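PDB 6G42: minor capsid protein from Cafeteriavirus-dependent mavirus, which forms the penton of the virophage capsid as a single jelly-roll protein that assembles into pentamers, which probably close the fivefold vertices. Local coordinates for residues Y104-V107 and D108-T111; D160-R163 and V164-S168; D173-E176 and E177-L180. All coordinates share one frame; numbering follows the deposited sequence.

Contact 1: Y104-V107 and D108-T111; sequences YDYV and DVGT
V107 O is held by two donors from T111, one turn further along. The amide T111 N reaches V107 O at 2.8 Å and lies in the carbonyl plane, while the hydroxyl T111 OG1 comes to the same V107 O at 3.1 Å from above that plane. This is the first turn of helix 106-120, with D105 at its N-cap. T111 can make both bonds because its OG1 sits beside its own backbone N (chi1 -58°), so hydroxyl and amide face the same carbonyl. The cap works from the other end: D105 OD1 accepts from V107 N at 2.8 Å, met on the anti side of the carboxylate, and also takes a hydrogen bond from N245 ND2. Two main-chain bonds complete the turn: G110 N to Y106 O at 3.1 Å and a weak one from V109 N to D105 O at 3.4 Å.

The two acids approach each other through carbon rather than charge. D108 swings its CG back beside its own N (chi1 -67°), which brings D108 OD2 to 3.6 Å from D105 CB, while D105 OD2 and D108 OD2 stay 4.7 Å apart. With both carboxylates at the start of a helix, the positive end of its dipole would probably ease their like charges.

The packing is made by Y106, V107 and V109. The Y106 ring, in a buried position, meets V109 obliquely and also packs on L198 and Q242, and both Y106 and V107 touch F135 of strand 132-136. N245 serves the helix start a second time, its OD1 accepting from Y106 N. Within the turn itself the apolar touch is slight: Y106 CD1 stands 4.3 Å from V109 CG2.

Contact 2: D160-R163 and V164-S168; sequences DDMR and VDFNS
M162 lays its sulfur beside the ring of F166, four residues on, in a Met-aromatic contact at the C-terminal end of helix 160-165. M162 SD is 4.9 Å from the ring centroid and 58° off the ring normal, an oblique approach that is neither over the centre nor in the plane; its closest ring atom is F166 CE1, 3.9 Å from SD. The M162 chain is bent at both chi2 and chi3, which folds it round toward the ring. The same residue serves F166 through its main chain. F166 N donates to M162 O at 2.9 Å, almost in line with the carbonyl bond, and M162 O also lies at the edge of the ring in its plane, 3.4 Å from F166 CD1. Both side chains pack on I113 of helix 106-120, and F142 meets the F166 ring edge-to-face.

The helix itself is held by V164 N to D160 O at 3.1 Å and D165 N to D161 O at 3.2 Å. The carboxylates are taken up by partners on both sides of a subunit interface: D160 and D161 both receive Q294 NE2 of the second subunit, with D161 OD2 also taking D72 N, and D165 is held by Y73 OH and by a salt bridge to K60 of the second subunit.

F166 is the first residue to leave helical geometry, and N167 finishes the helix with its side chain. Its CG stands between the backbone N and the carbonyl carbon (chi1 59°), which turns the amide back over the last turn, while its OD1 accepts from Q246 of the second subunit. N167 ND2 donates to V164 O at 2.8 Å, with that oxygen only 2° out of the amide plane.

Contact 3: D173-E176 and E177-L180; sequences DIDE and EYSL
The polar link between D173 and S179 ties together the two arms of a beta hairpin. S179 OG donates to D173 OD1 at 2.7 Å, arriving from above the carboxylate plane, 62° out of it. D173 and S179 form an antiparallel non-hydrogen-bonded pair, D173 CA and S179 CA 4.3 Å apart, and both side chains leave on the same face of the sheet, which lets the hydroxyl meet the acid. R25 of the second subunit joins them there, with a salt bridge to D173 OD2 and a hydrogen bond to S179 OG; it also donates to D175 O. Its positive charge would probably favour an ionised D173.

Acid against ring is the second kind of contact. D175 and Y178 lie alongside each other and point the same way, carboxylate and ring planes 36° apart, with D175 OD2 3.3 Å from Y178 CD2. E177 supplies a cover from within its own arm: its CG lies 3.9 Å above the plane of the Y178 ring, over the centre. The far ends of these two side chains are engaged outside the hairpin, Y178 OH with Q74 OE1 and E177 OE2 with D160 N.

I174 makes the van der Waals contacts. With chi1 at 57° its CG1 branch is tucked over its own main chain, 3.5 Å from the carbonyl oxygen Y178 O, and CG2 is left to reach L180. This second touch is apolar, I174 CG2 against L180 CD1, the two side chains crossing at about a right angle.

The loop joins strand 171-173, outermost of its sheet within the chain, to strand 179-181. I174 and L180 rest on F78 of strand 74-79, L180 and Y178 also reach strand 154-158, and E177 meets the start of helix 160-165.

In the fold
Contact 2 is the most buried of the three and contact 3, farthest from the chain centre, the most exposed; contact 1 is intermediate in burial though nearest the chain centre. Contact 1 is the N-terminal cap of helix 106-120; contact 2 covers the short helix 160-165 and its exit. Contact 3 is a hairpin at the edge of a sheet, and it touches contact 2 directly, where R163 packs on D173 and S179. Contacts 2 and 3 both face the second subunit, one mainly through acids and amides that meet glutamines and a lysine, the other chiefly through R25.

Contact 1: Y104-V107 and D108-T111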
ATOM      1  N   TYR C 104      18.609 -16.926  16.461  1.00 48.06           N
ATOM      2  CA  TYR C 104      18.555 -16.361  15.104  1.00 47.56           C
ATOM      3  C   TYR C 104      17.585 -17.059  14.134  1.00 48.12           C
ATOM      4  O   TYR C 104      17.627 -16.815  12.928  1.00 48.95           O
ATOM      5  CB  TYR C 104      19.977 -16.333  14.525  1.00 47.59           C
ATOM      6  CG  TYR C 104      20.889 -15.363  15.248  1.00 48.22           C
ATOM      7  CD1 TYR C 104      21.536 -15.723  16.433  1.00 47.16           C
ATOM      8  CD2 TYR C 104      21.091 -14.070  14.757  1.00 48.64           C
ATOM      9  CE1 TYR C 104      22.358 -14.825  17.102  1.00 47.35           C
ATOM     10  CE2 TYR C 104      21.909 -13.165  15.422  1.00 48.08           C
ATOM     11  CZ  TYR C 104      22.543 -13.547  16.590  1.00 48.03           C
ATOM     12  OH  TYR C 104      23.353 -12.640  17.243  1.00 50.74           O
ATOM     13  N   ASP C 105      16.683 -17.882  14.663  1.00 49.43           N
ATOM     14  CA  ASP C 105      15.779 -18.688  13.841  1.00 51.03           C
ATOM     15  C   ASP C 105      14.555 -19.086  14.673  1.00 51.79           C
ATOM     16  O   ASP C 105      14.695 -19.683  15.741  1.00 52.85           O
ATOM     17  CB  ASP C 105      16.517 -19.933  13.335  1.00 51.78           C
ATOM     18  CG  ASP C 105      15.775 -20.656  12.221  1.00 54.49           C
ATOM     19  OD1 ASP C 105      14.530 -20.788  12.277  1.00 54.06           O
ATOM     20  OD2 ASP C 105      16.454 -21.116  11.281  1.00 58.10           O
ATOM     21  N   TYR C 106      13.358 -18.770  14.177  1.00 51.55           N
ATOM     22  CA  TYR C 106      12.113 -19.104  14.888  1.00 51.93           C
ATOM     23  C   TYR C 106      11.777 -20.593  14.881  1.00 53.17           C
ATOM     24  O   TYR C 106      10.931 -21.028  15.666  1.00 51.63           O
ATOM     25  CB  TYR C 106      10.925 -18.275  14.366  1.00 51.64           C
ATOM     26  CG  TYR C 106      11.034 -16.803  14.732  1.00 50.67           C
ATOM     27  CD1 TYR C 106      11.078 -16.394  16.071  1.00 49.61           C
ATOM     28  CD2 TYR C 106      11.115 -15.823  13.750  1.00 48.61           C
ATOM     29  CE1 TYR C 106      11.202 -15.058  16.409  1.00 47.53           C
ATOM     30  CE2 TYR C 106      11.231 -14.485  14.087  1.00 47.66           C
ATOM     31  CZ  TYR C 106      11.271 -14.110  15.413  1.00 45.90           C
ATOM     32  OH  TYR C 106      11.397 -12.781  15.739  1.00 45.30           O
ATOM     33  N   VAL C 107      12.432 -21.364  14.010  1.00 56.64           N
ATOM     34  CA  VAL C 107      12.350 -22.834  14.048  1.00 57.77           C
ATOM     35  C   VAL C 107      12.933 -23.328  15.372  1.00 59.61           C
ATOM     36  O   VAL C 107      12.305 -24.146  16.054  1.00 61.61           O
ATOM     37  CB  VAL C 107      13.075 -23.512  12.858  1.00 57.65           C
ATOM     38  CG1 VAL C 107      13.032 -25.031  12.981  1.00 57.13           C
ATOM     39  CG2 VAL C 107      12.452 -23.097  11.527  1.00 58.47           C
ATOM     40  N   ASP C 108      14.116 -22.816  15.726  1.00 58.99           N
ATOM     41  CA  ASP C 108      14.795 -23.161  16.986  1.00 58.46           C
ATOM     42  C   ASP C 108      13.996 -22.773  18.227  1.00 59.37           C
ATOM     43  O   ASP C 108      14.044 -23.474  19.241  1.00 62.99           O
ATOM     44  CB  ASP C 108      16.183 -22.504  17.064  1.00 58.92           C
ATOM     45  CG  ASP C 108      17.168 -23.064  16.044  1.00 59.73           C
ATOM     46  OD1 ASP C 108      17.096 -24.268  15.711  1.00 61.64           O
ATOM     47  OD2 ASP C 108      18.034 -22.291  15.589  1.00 57.33           O
ATOM     48  N   VAL C 109      13.280 -21.652  18.155  1.00 58.36           N
ATOM     49  CA  VAL C 109      12.387 -21.236  19.242  1.00 58.33           C
ATOM     50  C   VAL C 109      11.269 -22.271  19.403  1.00 60.69           C
ATOM     51  O   VAL C 109      10.891 -22.613  20.523  1.00 61.64           O
ATOM     52  CB  VAL C 109      11.833 -19.806  19.012  1.00 57.04           C
ATOM     53  CG1 VAL C 109      10.751 -19.441  20.022  1.00 56.81           C
ATOM     54  CG2 VAL C 109      12.963 -18.791  19.097  1.00 56.25           C
ATOM     55  N   GLY C 110      10.762 -22.769  18.276  1.00 64.76           N
ATOM     56  CA  GLY C 110       9.767 -23.843  18.253  1.00 65.07           C
ATOM     57  C   GLY C 110      10.281 -25.165  18.791  1.00 66.81           C
ATOM     58  O   GLY C 110       9.618 -25.797  19.615  1.00 67.45           O
ATOM     59  N   THR C 111      11.462 -25.571  18.324  1.00 70.00           N
ATOM     60  CA  THR C 111      12.135 -26.793  18.790  1.00 69.89           C
ATOM     61  C   THR C 111      12.322 -26.787  20.315  1.00 73.04           C
ATOM     62  O   THR C 111      11.991 -27.768  20.984  1.00 75.39           O
ATOM     63  CB  THR C 111      13.500 -26.981  18.087  1.00 69.85           C
ATOM     64  OG1 THR C 111      13.307 -27.031  16.668  1.00 68.38           O
ATOM     65  CG2 THR C 111      14.194 -28.277  18.528  1.00 70.42           C
TER

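Contact 2: D160-R163 and V164-S168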
ATOM      1  N   ASP C 160       1.380 -17.233  31.492  1.00 66.71           N
ATOM      2  CA  ASP C 160       1.001 -15.909  30.991  1.00 68.42           C
ATOM      3  C   ASP C 160       1.983 -15.283  29.987  1.00 70.26           C
ATOM      4  O   ASP C 160       1.557 -14.532  29.114  1.00 73.91           O
ATOM      5  CB  ASP C 160       0.740 -14.933  32.143  1.00 69.79           C
ATOM      6  CG  ASP C 160      -0.086 -13.722  31.710  1.00 71.67           C
ATOM      7  OD1 ASP C 160      -1.094 -13.909  30.989  1.00 72.97           O
ATOM      8  OD2 ASP C 160       0.280 -12.584  32.085  1.00 71.38           O
ATOM      9  N   ASP C 161       3.276 -15.579  30.101  1.00 68.54           N
ATOM     10  CA  ASP C 161       4.249 -15.115  29.095  1.00 68.07           C
ATOM     11  C   ASP C 161       4.069 -15.831  27.749  1.00 68.44           C
ATOM     12  O   ASP C 161       4.145 -15.195  26.698  1.00 68.97           O
ATOM     13  CB  ASP C 161       5.691 -15.240  29.602  1.00 67.40           C
ATOM     14  CG  ASP C 161       6.092 -14.094  30.542  1.00 69.52           C
ATOM     15  OD1 ASP C 161       5.201 -13.440  31.132  1.00 66.58           O
ATOM     16  OD2 ASP C 161       7.311 -13.847  30.691  1.00 71.26           O
ATOM     17  N   MET C 162       3.826 -17.140  27.792  1.00 69.41           N
ATOM     18  CA  MET C 162       3.497 -17.924  26.591  1.00 70.67           C
ATOM     19  C   MET C 162       2.170 -17.471  25.980  1.00 68.22           C
ATOM     20  O   MET C 162       2.078 -17.245  24.778  1.00 69.44           O
ATOM     21  CB  MET C 162       3.420 -19.417  26.927  1.00 72.96           C
ATOM     22  CG  MET C 162       4.770 -20.083  27.155  1.00 73.70           C
ATOM     23  SD  MET C 162       5.589 -20.547  25.620  1.00 76.38           S
ATOM     24  CE  MET C 162       4.641 -21.994  25.167  1.00 75.24           C
ATOM     25  N   ARG C 163       1.153 -17.352  26.827  1.00 66.89           N
ATOM     26  CA  ARG C 163      -0.164 -16.834  26.443  1.00 66.49           C
ATOM     27  C   ARG C 163      -0.058 -15.564  25.598  1.00 63.63           C
ATOM     28  O   ARG C 163      -0.618 -15.491  24.508  1.00 63.11           O
ATOM     29  CB  ARG C 163      -0.987 -16.561  27.710  1.00 69.53           C
ATOM     30  CG  ARG C 163      -2.300 -15.804  27.530  1.00 70.78           C
ATOM     31  CD  ARG C 163      -3.346 -16.648  26.838  1.00 72.22           C
ATOM     32  NE  ARG C 163      -4.674 -16.040  26.955  1.00 71.68           N
ATOM     33  CZ  ARG C 163      -5.251 -15.249  26.051  1.00 70.03           C
ATOM     34  NH1 ARG C 163      -4.642 -14.926  24.904  1.00 71.77           N
ATOM     35  NH2 ARG C 163      -6.468 -14.771  26.296  1.00 69.01           N
ATOM     36  N   VAL C 164       0.669 -14.575  26.108  1.00 60.81           N
ATOM     37  CA  VAL C 164       0.778 -13.273  25.449  1.00 58.84           C
ATOM     38  C   VAL C 164       1.523 -13.384  24.114  1.00 59.88           C
ATOM     39  O   VAL C 164       1.023 -12.921  23.081  1.00 66.20           O
ATOM     40  CB  VAL C 164       1.419 -12.203  26.375  1.00 56.17           C
ATOM     41  CG1 VAL C 164       1.639 -10.886  25.641  1.00 55.44           C
ATOM     42  CG2 VAL C 164       0.521 -11.939  27.573  1.00 55.94           C
ATOM     43  N   ASP C 165       2.699 -14.007  24.131  1.00 56.67           N
ATOM     44  CA  ASP C 165       3.542 -14.080  22.930  1.00 53.82           C
ATOM     45  C   ASP C 165       3.034 -15.042  21.852  1.00 52.31           C
ATOM     46  O   ASP C 165       3.428 -14.913  20.692  1.00 53.39           O
ATOM     47  CB  ASP C 165       4.991 -14.393  23.307  1.00 53.20           C
ATOM     48  CG  ASP C 165       5.683 -13.228  24.015  1.00 53.00           C
ATOM     49  OD1 ASP C 165       5.065 -12.153  24.205  1.00 51.16           O
ATOM     50  OD2 ASP C 165       6.862 -13.383  24.383  1.00 52.80           O
ATOM     51  N   PHE C 166       2.163 -15.979  22.220  1.00 51.29           N
ATOM     52  CA  PHE C 166       1.470 -16.845  21.243  1.00 53.59           C
ATOM     53  C   PHE C 166      -0.057 -16.699  21.383  1.00 54.46           C
ATOM     54  O   PHE C 166      -0.798 -17.680  21.404  1.00 53.27           O
ATOM     55  CB  PHE C 166       1.929 -18.300  21.394  1.00 54.40           C
ATOM     56  CG  PHE C 166       3.423 -18.473  21.294  1.00 55.41           C
ATOM     57  CD1 PHE C 166       4.231 -18.354  22.418  1.00 55.38           C
ATOM     58  CD2 PHE C 166       4.026 -18.737  20.074  1.00 55.50           C
ATOM     59  CE1 PHE C 166       5.607 -18.502  22.329  1.00 55.12           C
ATOM     60  CE2 PHE C 166       5.402 -18.894  19.982  1.00 55.90           C
ATOM     61  CZ  PHE C 166       6.193 -18.776  21.112  1.00 55.09           C
ATOM     62  N   ASN C 167      -0.492 -15.441  21.439  1.00 56.25           N
ATOM     63  CA  ASN C 167      -1.888 -15.043  21.710  1.00 55.58           C
ATOM     64  C   ASN C 167      -2.948 -15.475  20.696  1.00 55.95           C
ATOM     65  O   ASN C 167      -4.111 -15.642  21.061  1.00 55.46           O
ATOM     66  CB  ASN C 167      -1.977 -13.523  21.891  1.00 56.85           C
ATOM     67  CG  ASN C 167      -1.502 -12.750  20.669  1.00 57.33           C
ATOM     68  OD1 ASN C 167      -2.239 -12.591  19.699  1.00 58.82           O
ATOM     69  ND2 ASN C 167      -0.273 -12.250  20.721  1.00 58.66           N
ATOM     70  N   SER C 168      -2.553 -15.646  19.440  1.00 56.86           N
ATOM     71  CA  SER C 168      -3.489 -16.003  18.367  1.00 58.10           C
ATOM     72  C   SER C 168      -4.014 -17.465  18.371  1.00 59.98           C
ATOM     73  O   SER C 168      -4.830 -17.823  17.523  1.00 59.17           O
ATOM     74  CB  SER C 168      -2.863 -15.657  17.015  1.00 59.24           C
ATOM     75  OG  SER C 168      -1.530 -16.129  16.936  1.00 59.35           O
TER

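Contact 3: D173-E176 and E177-L180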
ATOM      1  N   ASP C 173      -8.861 -19.818  30.292  1.00 86.12           N
ATOM      2  CA  ASP C 173      -8.150 -19.576  31.554  1.00 89.31           C
ATOM      3  C   ASP C 173      -8.682 -20.438  32.704  1.00 88.88           C
ATOM      4  O   ASP C 173      -9.842 -20.305  33.092  1.00 88.33           O
ATOM      5  CB  ASP C 173      -8.239 -18.094  31.944  1.00 91.85           C
ATOM      6  CG  ASP C 173      -7.512 -17.169  30.963  1.00 93.43           C
ATOM      7  OD1 ASP C 173      -6.963 -17.649  29.943  1.00 95.94           O
ATOM      8  OD2 ASP C 173      -7.488 -15.944  31.221  1.00 91.07           O
ATOM      9  N   ILE C 174      -7.821 -21.305  33.242  1.00 90.30           N
ATOM     10  CA  ILE C 174      -8.158 -22.165  34.398  1.00 91.44           C
ATOM     11  C   ILE C 174      -7.673 -21.637  35.753  1.00 91.31           C
ATOM     12  O   ILE C 174      -8.116 -22.119  36.796  1.00 94.11           O
ATOM     13  CB  ILE C 174      -7.623 -23.616  34.234  1.00 92.22           C
ATOM     14  CG1 ILE C 174      -6.100 -23.659  34.011  1.00 91.17           C
ATOM     15  CG2 ILE C 174      -8.357 -24.314  33.102  1.00 92.13           C
ATOM     16  CD1 ILE C 174      -5.464 -24.977  34.398  1.00 89.34           C
ATOM     17  N   ASP C 175      -6.780 -20.652  35.735  1.00 92.40           N
ATOM     18  CA  ASP C 175      -6.000 -20.284  36.922  1.00 93.78           C
ATOM     19  C   ASP C 175      -5.286 -18.938  36.676  1.00 96.30           C
ATOM     20  O   ASP C 175      -5.147 -18.517  35.525  1.00 98.52           O
ATOM     21  CB  ASP C 175      -5.036 -21.456  37.215  1.00 93.59           C
ATOM     22  CG  ASP C 175      -3.913 -21.098  38.148  1.00 95.33           C
ATOM     23  OD1 ASP C 175      -4.179 -20.495  39.208  1.00100.78           O
ATOM     24  OD2 ASP C 175      -2.759 -21.428  37.820  1.00 92.88           O
ATOM     25  N   GLU C 176      -4.865 -18.258  37.748  1.00 97.97           N
ATOM     26  CA  GLU C 176      -4.166 -16.951  37.661  1.00 97.40           C
ATOM     27  C   GLU C 176      -2.901 -16.906  36.785  1.00 97.37           C
ATOM     28  O   GLU C 176      -2.501 -15.821  36.347  1.00 94.22           O
ATOM     29  CB  GLU C 176      -3.781 -16.435  39.053  1.00 98.70           C
ATOM     30  CG  GLU C 176      -4.949 -16.083  39.960  1.00100.06           C
ATOM     31  CD  GLU C 176      -4.568 -15.134  41.092  1.00100.28           C
ATOM     32  OE1 GLU C 176      -3.369 -15.026  41.438  1.00 99.43           O
ATOM     33  OE2 GLU C 176      -5.479 -14.488  41.643  1.00 98.44           O
ATOM     34  N   GLU C 177      -2.260 -18.057  36.575  1.00 96.05           N
ATOM     35  CA  GLU C 177      -1.074 -18.161  35.715  1.00 95.50           C
ATOM     36  C   GLU C 177      -1.312 -18.917  34.400  1.00 94.30           C
ATOM     37  O   GLU C 177      -0.956 -18.416  33.331  1.00 99.23           O
ATOM     38  CB  GLU C 177       0.078 -18.814  36.494  1.00 95.22           C
ATOM     39  CG  GLU C 177       1.448 -18.726  35.824  1.00 95.13           C
ATOM     40  CD  GLU C 177       1.888 -17.301  35.535  1.00 95.74           C
ATOM     41  OE1 GLU C 177       1.679 -16.419  36.396  1.00 95.85           O
ATOM     42  OE2 GLU C 177       2.440 -17.055  34.444  1.00 98.02           O
ATOM     43  N   TYR C 178      -1.908 -20.108  34.481  1.00 92.51           N
ATOM     44  CA  TYR C 178      -1.967 -21.045  33.342  1.00 91.83           C
ATOM     45  C   TYR C 178      -3.300 -21.014  32.583  1.00 88.37           C
ATOM     46  O   TYR C 178      -4.353 -20.777  33.174  1.00 88.48           O
ATOM     47  CB  TYR C 178      -1.660 -22.471  33.819  1.00 94.35           C
ATOM     48  CG  TYR C 178      -0.364 -22.566  34.603  1.00 99.25           C
ATOM     49  CD1 TYR C 178       0.871 -22.465  33.964  1.00102.22           C
ATOM     50  CD2 TYR C 178      -0.372 -22.735  35.988  1.00102.22           C
ATOM     51  CE1 TYR C 178       2.062 -22.536  34.681  1.00104.70           C
ATOM     52  CE2 TYR C 178       0.811 -22.808  36.714  1.00103.69           C
ATOM     53  CZ  TYR C 178       2.025 -22.707  36.057  1.00105.98           C
ATOM     54  OH  TYR C 178       3.198 -22.776  36.773  1.00110.44           O
ATOM     55  N   SER C 179      -3.229 -21.260  31.273  1.00 84.73           N
ATOM     56  CA  SER C 179      -4.398 -21.262  30.380  1.00 83.28           C
ATOM     57  C   SER C 179      -4.348 -22.474  29.456  1.00 82.41           C
ATOM     58  O   SER C 179      -3.271 -22.876  29.023  1.00 79.51           O
ATOM     59  CB  SER C 179      -4.438 -19.985  29.531  1.00 82.96           C
ATOM     60  OG  SER C 179      -4.526 -18.820  30.333  1.00 81.03           O
ATOM     61  N   LEU C 180      -5.519 -23.034  29.149  1.00 84.99           N
ATOM     62  CA  LEU C 180      -5.636 -24.237  28.310  1.00 89.76           C
ATOM     63  C   LEU C 180      -5.657 -23.902  26.820  1.00 89.70           C
ATOM     64  O   LEU C 180      -6.395 -23.018  26.390  1.00 93.30           O
ATOM     65  CB  LEU C 180      -6.915 -25.014  28.647  1.00 91.70           C
ATOM     66  CG  LEU C 180      -7.111 -25.502  30.082  1.00 93.91           C
ATOM     67  CD1 LEU C 180      -8.528 -26.036  30.260  1.00 94.03           C
ATOM     68  CD2 LEU C 180      -6.086 -26.559  30.465  1.00 94.41           C
TER